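Local coordinates for protein trimethylamine-N-oxide reductase (Haemophilus influenzae, PDB 7L5I) that probably reduces trimethylamine N-oxide, and perhaps related S-oxides, at a molybdenum centre held by two molybdopterin guanine dinucleotides, at residues A[524-529]-A[593-598]. Sequence-based numbering, arbitrary orientation.
Sequences VYPMKQ and AENKPL
The carbonyl oxygen of Val524 receives one hydrogen bond from segment 593-598, from the amide of Leu598, whose N lies 3.0 Å from Val524 O, and a weaker CA-H...O contact from Pro597 CA, 3.5 Å from Val524 O. Together with the return bond from Val524 N to Leu598 O (2.8 Å), this closes a hydrogen-bonded antiparallel pair, a compact example of how a short edge strand is added to a sheet. Strand 598-599 forms one margin of a four-stranded mixed sheet and pairs with 523-527, whose other side is bonded to strand 512-517. Val524 and Leu598 send their side chains to the same face, with Val524 CB 4.4 Å from Leu598 CB, and Phe591 of helix 588-594 packs against both.

Beyond this pair the two segments continue side by side without regular bridging, and Pro526 and Pro597 take part in the packing. Tyr525 has CG anti to its carbonyl carbon (chi1 -74°), a setting that brings the CD1 side of the ring back to Pro597, with Tyr525 CD1 3.8 Å from Pro597 CB and the two groups meeting obliquely. Pro526, which has no amide hydrogen to offer, lays its CD 3.5 Å from Lys596 O.

Asn595 leaves helix 588-594 with positive phi, and its side chain reaches across to the other segment. Both polar atoms of its amide have hydrogen-bond partners outside the two segments, Val37 N in the case of OD1; the backbone of Lys528 also bonds Val37, so both segments are tied to strand 35-40. The side chains of Lys528 and Asn595 cross at about a right angle, in packing contact only: Lys528 CB sits 3.4 Å from Asn595 ND2, and Lys528 CD lies against Asn595 CG at 3.8 Å.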
# COMPACT_ATOMS: atom_id res chain seq x y z
N VAL A 524 -10.62 14.25 15.65
CA VAL A 524 -11.77 13.48 15.20
C VAL A 524 -12.40 14.24 14.04
O VAL A 524 -12.74 15.42 14.17
CB VAL A 524 -12.80 13.27 16.32
CG1 VAL A 524 -13.93 12.39 15.83
CG2 VAL A 524 -12.13 12.67 17.51
N TYR A 525 -12.49 13.58 12.89
CA TYR A 525 -13.03 14.19 11.69
C TYR A 525 -14.45 13.70 11.44
O TYR A 525 -14.66 12.49 11.30
CB TYR A 525 -12.17 13.84 10.48
CG TYR A 525 -10.83 14.51 10.34
CD1 TYR A 525 -10.47 15.64 11.06
CD2 TYR A 525 -9.91 14.01 9.41
CE1 TYR A 525 -9.23 16.23 10.87
CE2 TYR A 525 -8.71 14.61 9.21
CZ TYR A 525 -8.36 15.72 9.93
OH TYR A 525 -7.13 16.30 9.72
N PRO A 526 -15.44 14.58 11.36
CA PRO A 526 -16.77 14.16 10.96
C PRO A 526 -16.79 13.86 9.47
O PRO A 526 -16.08 14.50 8.69
CB PRO A 526 -17.65 15.37 11.30
CG PRO A 526 -16.74 16.53 11.11
CD PRO A 526 -15.37 16.06 11.54
N MET A 527 -17.62 12.89 9.07
CA MET A 527 -17.85 12.60 7.66
C MET A 527 -19.34 12.72 7.39
O MET A 527 -20.05 11.71 7.29
CB MET A 527 -17.31 11.21 7.28
CG MET A 527 -15.82 11.04 7.47
SD MET A 527 -15.22 9.36 7.18
CE MET A 527 -15.67 9.16 5.47
N LYS A 528 -19.83 13.95 7.31
CA LYS A 528 -21.26 14.19 7.21
C LYS A 528 -21.73 13.98 5.77
O LYS A 528 -21.04 14.34 4.82
CB LYS A 528 -21.59 15.61 7.68
CG LYS A 528 -23.07 15.94 7.67
CD LYS A 528 -23.33 17.29 8.34
CE LYS A 528 -24.77 17.73 8.15
NZ LYS A 528 -25.74 16.81 8.80
N GLN A 529 -22.90 13.37 5.62
CA GLN A 529 -23.45 13.12 4.29
C GLN A 529 -23.61 14.43 3.54
O GLN A 529 -24.14 15.40 4.07
CB GLN A 529 -24.80 12.42 4.40
CG GLN A 529 -25.50 12.16 3.09
CD GLN A 529 -26.86 11.51 3.33
OE1 GLN A 529 -27.55 11.88 4.27
NE2 GLN A 529 -27.24 10.57 2.50
N ALA A 593 -23.42 18.19 15.27
CA ALA A 593 -24.07 19.42 14.80
C ALA A 593 -23.05 20.45 14.36
O ALA A 593 -23.28 21.19 13.40
CB ALA A 593 -24.95 19.98 15.92
N GLU A 594 -21.94 20.56 15.09
CA GLU A 594 -20.91 21.53 14.73
C GLU A 594 -20.24 21.19 13.39
O GLU A 594 -19.86 22.10 12.66
CB GLU A 594 -19.89 21.62 15.87
CG GLU A 594 -20.51 22.20 17.15
CD GLU A 594 -19.56 22.38 18.35
OE1 GLU A 594 -18.71 21.49 18.64
OE2 GLU A 594 -19.70 23.42 19.02
N ASN A 595 -20.14 19.91 13.05
CA ASN A 595 -19.59 19.45 11.76
C ASN A 595 -18.25 20.10 11.43
O ASN A 595 -18.02 20.60 10.33
CB ASN A 595 -20.61 19.69 10.64
CG ASN A 595 -20.14 19.17 9.28
OD1 ASN A 595 -20.26 19.85 8.25
ND2 ASN A 595 -19.62 17.95 9.26
N LYS A 596 -17.32 20.05 12.39
CA LYS A 596 -15.97 20.54 12.24
C LYS A 596 -15.00 19.52 12.83
O LYS A 596 -15.37 18.78 13.74
CB LYS A 596 -15.74 21.87 12.98
CG LYS A 596 -16.54 23.05 12.51
CD LYS A 596 -16.53 23.19 11.01
CE LYS A 596 -16.44 24.64 10.58
NZ LYS A 596 -16.86 24.79 9.16
N PRO A 597 -13.76 19.47 12.34
CA PRO A 597 -12.74 18.69 13.05
C PRO A 597 -12.69 19.11 14.51
O PRO A 597 -12.79 20.30 14.84
CB PRO A 597 -11.44 19.04 12.32
CG PRO A 597 -11.88 19.53 10.98
CD PRO A 597 -13.20 20.21 11.20
N LEU A 598 -12.53 18.13 15.39
CA LEU A 598 -12.27 18.34 16.81
C LEU A 598 -10.82 17.97 17.04
O LEU A 598 -10.44 16.81 16.85
CB LEU A 598 -13.18 17.46 17.67
CG LEU A 598 -12.99 17.51 19.19
CD1 LEU A 598 -13.39 18.89 19.66
CD2 LEU A 598 -13.80 16.44 19.85